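Local coordinates for conserved hypothetical protein (Archaeoglobus fulgidus, PDB 1I0R) that reduces ferric iron bound in siderophore chelators with NADH or NADPH as electron donor, working as a homodimer with FMN or FAD, at residues 25-30 with 50-55; 44-49 with 127-132. One frame throughout, in Å; residues are numbered along the deposited sequence.

Contact 1: residues 25-30 with 50-55; sequences CGQIAN and NDTHNA
Strand 25-29 passes the first turn of helix 51-55 with their axes 7.4 Å apart at closest and running at 127° to each other, and the CA atoms come nearest at Cys25 and Thr52. The one hydrogen bond across the contact joins two amides: Asn50 ND2 donates to Gln27 OE1 over 3.0 Å. The planes of the amides stand 60° apart, and the donor arrives from above the Gln27 carbonyl plane. With chi1 at 70°, Gln27 CG is wedged between its own N and C, and the chain rises past Thr52; CG rests 3.9 Å from Thr52 CB. The other end of the amide turns back on its own strand, NE2 donating to Ile28 O at 3.1 Å, and bonds at both ends limit how the amide can turn. With an alanine in place of Gln27, Asn50 ND2 would probably lose this acceptor and Ile28 O its side-chain donor, and a gap open beside Thr52. Thr52 OG1 sits over the peptide of Gly26, 3.2 Å from Gly26 C, in contact but not hydrogen-bonded. Farther along, Cys25 SG packs 3.8 Å from Ala55 CB. Asp51 turns its carboxylate to Arg82 in a salt bridge, while Lys89 bonds Gly26 O. Gln27, Asn50, Asp51 and Thr52 all belong to the FMN-binding site, built here from a barrel strand and the start of a helix.

Contact 2: residues 44-49 with 127-132; sequences VCLNKE and TLFVGE
Two neighbouring strands of the six-stranded antiparallel barrel, the core of the FMN-binding flavin reductase fold, pair through residues 44-46 and 127-129. Val44 and Phe129 form a hydrogen-bonded pair, with Val44 N to Phe129 O at 3.0 Å and Phe129 N to Val44 O at 2.9 Å. Leu46 and Thr127 make the second such pair, bonded in both directions. Between them Cys45 and Leu128 face each other as a non-hydrogen-bonded pair, where Cys45 CA also makes a CH···O contact with Thr127 O.

On the face carrying Val44, Leu46, Thr127 and Phe129, the aromatic ring is the centre of the packing. Thr127 CG2, anti to its own N, lies 3.7 Å above one ring face, offset toward the rim. Leu46 CD1 comes to Phe129 CE1 at 3.8 Å, the two side chains crossing at about a right angle, while Val44 CG2 meets Phe129 CB. On the other face, Leu128 CD1 presses against Cys45 CB at 3.5 Å, closer than usual for two carbons. There Leu35 and Leu128 of the second subunit pack on Cys45 and Leu128 respectively.

At the end of the strand, Asn47 OD1 accepts from Glu49 N at 2.7 Å in an Asx turn. Lys48 then reaches back with its chain extended, laying CE 3.7 Å from Thr127 OG1; its NZ continues to the carboxylate of Asp122 and to Gly124 O. The chemistry thus divides: four backbone bonds satisfy the buried peptide groups of Val44, Leu46, Thr127 and Phe129 that face across the pair, largely apolar side-chain contacts back the pair on both faces, and the lysine carries its charge past the threonine to an acidic mate.

In the fold
The centres of contacts 1 and 2 lie about 9 Å apart, and their segments alternate along the chain: 25-30, 44-49, 50-55, then 127-132. Strand 40-47 is central to this, since in the barrel it lies between strand 23-37 of contact 1 and strand 126-138 of contact 2. The strand passes through a short turn at residues 47-49 and leads into helix 51-59, which supplies the second side of contact 1. The contacts touch directly where Gln27 packs on Leu46 and where His53 of the helix lies against Leu46 and Phe129. The FMN site is thus assembled from two neighbouring barrel strands and the start of the following helix, with Arg82-Ser84 and Lys89 completing it.

Contact 1: residues 25-30 with 50-55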
loop_
_atom_site.group_PDB
_atom_site.type_symbol
_atom_site.label_atom_id
_atom_site.label_comp_id
_atom_site.label_asym_id
_atom_site.label_seq_id
_atom_site.Cartn_x
_atom_site.Cartn_y
_atom_site.Cartn_z
ATOM N N CYS B 25 -14.817 -4.677 17.067
ATOM C CA CYS B 25 -15.171 -4.139 15.751
ATOM C C CYS B 25 -14.178 -4.663 14.722
ATOM O O CYS B 25 -13.053 -5.025 15.062
ATOM C CB CYS B 25 -15.094 -2.618 15.726
ATOM S SG CYS B 25 -16.273 -1.720 16.776
ATOM N N GLY B 26 -14.606 -4.728 13.472
ATOM C CA GLY B 26 -13.693 -5.191 12.435
ATOM C C GLY B 26 -14.262 -4.864 11.072
ATOM O O GLY B 26 -15.471 -4.815 10.902
ATOM N N GLN B 27 -13.389 -4.613 10.100
ATOM C CA GLN B 27 -13.841 -4.318 8.750
ATOM C C GLN B 27 -12.800 -4.811 7.755
ATOM O O GLN B 27 -11.625 -4.961 8.095
ATOM C CB GLN B 27 -14.027 -2.812 8.534
ATOM C CG GLN B 27 -12.720 -2.043 8.503
ATOM C CD GLN B 27 -12.842 -0.638 7.918
ATOM O OE1 GLN B 27 -13.172 0.316 8.623
ATOM N NE2 GLN B 27 -12.563 -0.507 6.616
ATOM N N ILE B 28 -13.242 -5.107 6.542
ATOM C CA ILE B 28 -12.293 -5.499 5.499
ATOM C C ILE B 28 -11.672 -4.198 5.011
ATOM O O ILE B 28 -12.332 -3.158 4.945
ATOM C CB ILE B 28 -13.007 -6.172 4.301
ATOM C CG1 ILE B 28 -13.520 -7.560 4.706
ATOM C CG2 ILE B 28 -12.041 -6.314 3.120
ATOM C CD1 ILE B 28 -12.442 -8.494 5.261
ATOM N N ALA B 29 -10.388 -4.243 4.671
ATOM C CA ALA B 29 -9.703 -3.055 4.178
ATOM C C ALA B 29 -8.641 -3.500 3.189
ATOM O O ALA B 29 -8.107 -4.606 3.299
ATOM C CB ALA B 29 -9.029 -2.309 5.337
ATOM N N ASN B 30 -8.314 -2.635 2.227
ATOM C CA ASN B 30 -7.221 -2.986 1.320
ATOM C C ASN B 30 -6.048 -2.014 1.540
ATOM O O ASN B 30 -4.918 -2.288 1.118
ATOM C CB ASN B 30 -7.696 -2.990 -0.159
ATOM C CG ASN B 30 -8.011 -1.601 -0.698
ATOM O OD1 ASN B 30 -8.274 -0.667 0.050
ATOM N ND2 ASN B 30 -7.994 -1.470 -2.027
ATOM N N ASN B 50 -17.277 4.493 9.150
ATOM C CA ASN B 50 -17.236 3.122 9.671
ATOM C C ASN B 50 -17.081 2.997 11.185
ATOM O O ASN B 50 -16.400 3.792 11.820
ATOM C CB ASN B 50 -16.091 2.329 9.019
ATOM C CG ASN B 50 -16.112 2.400 7.507
ATOM O OD1 ASN B 50 -17.113 2.788 6.897
ATOM N ND2 ASN B 50 -15.005 2.012 6.890
ATOM N N ASP B 51 -17.708 1.978 11.770
ATOM C CA ASP B 51 -17.586 1.789 13.205
ATOM C C ASP B 51 -16.157 1.470 13.639
ATOM O O ASP B 51 -15.730 1.870 14.729
ATOM C CB ASP B 51 -18.529 0.679 13.692
ATOM C CG ASP B 51 -19.994 1.037 13.515
ATOM O OD1 ASP B 51 -20.374 2.202 13.781
ATOM O OD2 ASP B 51 -20.780 0.140 13.121
ATOM N N THR B 52 -15.412 0.759 12.790
ATOM C CA THR B 52 -14.038 0.409 13.126
ATOM C C THR B 52 -13.202 1.688 13.196
ATOM O O THR B 52 -12.323 1.814 14.053
ATOM C CB THR B 52 -13.459 -0.600 12.100
ATOM O OG1 THR B 52 -14.282 -1.780 12.077
ATOM C CG2 THR B 52 -12.038 -1.026 12.495
ATOM N N HIS B 53 -13.476 2.643 12.306
ATOM C CA HIS B 53 -12.749 3.909 12.342
ATOM C C HIS B 53 -12.924 4.534 13.740
ATOM O O HIS B 53 -11.953 4.930 14.397
ATOM C CB HIS B 53 -13.303 4.878 11.272
ATOM C CG HIS B 53 -12.907 6.310 11.488
ATOM N ND1 HIS B 53 -11.815 6.896 10.871
ATOM C CD2 HIS B 53 -13.431 7.261 12.298
ATOM C CE1 HIS B 53 -11.683 8.140 11.298
ATOM N NE2 HIS B 53 -12.653 8.383 12.168
ATOM N N ASN B 54 -14.169 4.619 14.197
ATOM C CA ASN B 54 -14.420 5.227 15.486
ATOM C C ASN B 54 -13.825 4.442 16.645
ATOM O O ASN B 54 -13.396 5.047 17.623
ATOM C CB ASN B 54 -15.927 5.454 15.678
ATOM C CG ASN B 54 -16.534 6.283 14.553
ATOM O OD1 ASN B 54 -15.885 7.183 14.011
ATOM N ND2 ASN B 54 -17.787 5.997 14.206
ATOM N N ALA B 55 -13.774 3.111 16.530
ATOM C CA ALA B 55 -13.198 2.278 17.591
ATOM C C ALA B 55 -11.699 2.529 17.682
ATOM O O ALA B 55 -11.129 2.599 18.766
ATOM C CB ALA B 55 -13.470 0.793 17.319
#

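Contact 2: residues 44-49 with 127-132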
loop_
_atom_site.group_PDB
_atom_site.type_symbol
_atom_site.label_atom_id
_atom_site.label_comp_id
_atom_site.label_asym_id
_atom_site.label_seq_id
_atom_site.Cartn_x
_atom_site.Cartn_y
_atom_site.Cartn_z
ATOM N N VAL B 44 -3.065 2.301 8.476
ATOM C CA VAL B 44 -4.336 1.763 7.987
ATOM C C VAL B 44 -5.204 2.983 7.700
ATOM O O VAL B 44 -5.273 3.891 8.509
ATOM C CB VAL B 44 -5.080 0.806 9.012
ATOM C CG1 VAL B 44 -4.236 -0.448 9.281
ATOM C CG2 VAL B 44 -5.340 1.499 10.310
ATOM N N CYS B 45 -5.836 3.023 6.526
ATOM C CA CYS B 45 -6.669 4.169 6.171
ATOM C C CYS B 45 -8.124 3.703 6.212
ATOM O O CYS B 45 -8.515 2.838 5.442
ATOM C CB CYS B 45 -6.280 4.668 4.772
ATOM S SG CYS B 45 -6.987 6.267 4.354
ATOM N N LEU B 46 -8.894 4.287 7.136
ATOM C CA LEU B 46 -10.298 3.916 7.357
ATOM C C LEU B 46 -11.262 5.064 7.104
ATOM O O LEU B 46 -10.981 6.203 7.458
ATOM C CB LEU B 46 -10.476 3.464 8.809
ATOM C CG LEU B 46 -9.462 2.405 9.247
ATOM C CD1 LEU B 46 -9.566 2.131 10.773
ATOM C CD2 LEU B 46 -9.744 1.129 8.457
ATOM N N ASN B 47 -12.411 4.732 6.514
ATOM C CA ASN B 47 -13.448 5.719 6.220
ATOM C C ASN B 47 -14.114 6.189 7.519
ATOM O O ASN B 47 -14.463 5.368 8.381
ATOM C CB ASN B 47 -14.480 5.101 5.289
ATOM C CG ASN B 47 -15.514 6.109 4.831
ATOM O OD1 ASN B 47 -16.228 6.703 5.649
ATOM N ND2 ASN B 47 -15.589 6.325 3.526
ATOM N N LYS B 48 -14.288 7.502 7.648
ATOM C CA LYS B 48 -14.859 8.100 8.859
ATOM C C LYS B 48 -16.252 7.636 9.228
ATOM O O LYS B 48 -16.663 7.768 10.386
ATOM C CB LYS B 48 -14.854 9.621 8.748
ATOM C CG LYS B 48 -13.468 10.227 8.907
ATOM C CD LYS B 48 -13.512 11.734 8.750
ATOM C CE LYS B 48 -12.124 12.314 8.941
ATOM N NZ LYS B 48 -12.102 13.800 8.845
ATOM N N GLU B 49 -16.964 7.076 8.263
ATOM C CA GLU B 49 -18.326 6.606 8.517
ATOM C C GLU B 49 -18.402 5.200 9.117
ATOM O O GLU B 49 -19.470 4.770 9.563
ATOM C CB GLU B 49 -19.133 6.653 7.217
ATOM C CG GLU B 49 -19.202 8.043 6.606
ATOM C CD GLU B 49 -20.009 8.094 5.321
ATOM O OE1 GLU B 49 -19.675 7.346 4.367
ATOM O OE2 GLU B 49 -20.978 8.891 5.259
ATOM N N THR B 127 -9.368 8.723 7.712
ATOM C CA THR B 127 -8.275 9.029 8.625
ATOM C C THR B 127 -7.211 7.954 8.383
ATOM O O THR B 127 -7.541 6.761 8.281
ATOM C CB THR B 127 -8.670 8.949 10.126
ATOM O OG1 THR B 127 -9.698 9.905 10.393
ATOM C CG2 THR B 127 -7.469 9.267 11.008
ATOM N N LEU B 128 -5.955 8.372 8.235
ATOM C CA LEU B 128 -4.879 7.407 8.102
ATOM C C LEU B 128 -4.288 7.277 9.517
ATOM O O LEU B 128 -3.771 8.246 10.086
ATOM C CB LEU B 128 -3.806 7.910 7.119
ATOM C CG LEU B 128 -2.706 6.894 6.784
ATOM C CD1 LEU B 128 -3.225 5.801 5.919
ATOM C CD2 LEU B 128 -1.585 7.577 6.061
ATOM N N PHE B 129 -4.400 6.087 10.110
ATOM C CA PHE B 129 -3.877 5.873 11.453
ATOM C C PHE B 129 -2.489 5.289 11.344
ATOM O O PHE B 129 -2.297 4.339 10.601
ATOM C CB PHE B 129 -4.767 4.884 12.243
ATOM C CG PHE B 129 -6.151 5.398 12.516
ATOM C CD1 PHE B 129 -7.210 5.077 11.668
ATOM C CD2 PHE B 129 -6.381 6.223 13.613
ATOM C CE1 PHE B 129 -8.511 5.576 11.910
ATOM C CE2 PHE B 129 -7.666 6.731 13.870
ATOM C CZ PHE B 129 -8.726 6.409 13.021
ATOM N N VAL B 130 -1.526 5.877 12.045
ATOM C CA VAL B 130 -0.170 5.355 12.031
ATOM C C VAL B 130 0.043 4.617 13.346
ATOM O O VAL B 130 -0.034 5.205 14.425
ATOM C CB VAL B 130 0.865 6.479 11.916
ATOM C CG1 VAL B 130 2.296 5.875 11.898
ATOM C CG2 VAL B 130 0.626 7.249 10.609
ATOM N N GLY B 131 0.283 3.319 13.249
ATOM C CA GLY B 131 0.497 2.562 14.469
ATOM C C GLY B 131 1.885 1.981 14.614
ATOM O O GLY B 131 2.512 1.548 13.643
ATOM N N GLU B 132 2.381 1.944 15.843
ATOM C CA GLU B 132 3.677 1.342 16.078
ATOM C C GLU B 132 3.376 -0.134 16.354
ATOM O O GLU B 132 2.549 -0.433 17.210
ATOM C CB GLU B 132 4.352 1.996 17.282
ATOM C CG GLU B 132 5.788 1.559 17.439
ATOM C CD GLU B 132 6.538 2.321 18.533
ATOM O OE1 GLU B 132 6.472 3.578 18.571
ATOM O OE2 GLU B 132 7.208 1.649 19.346
#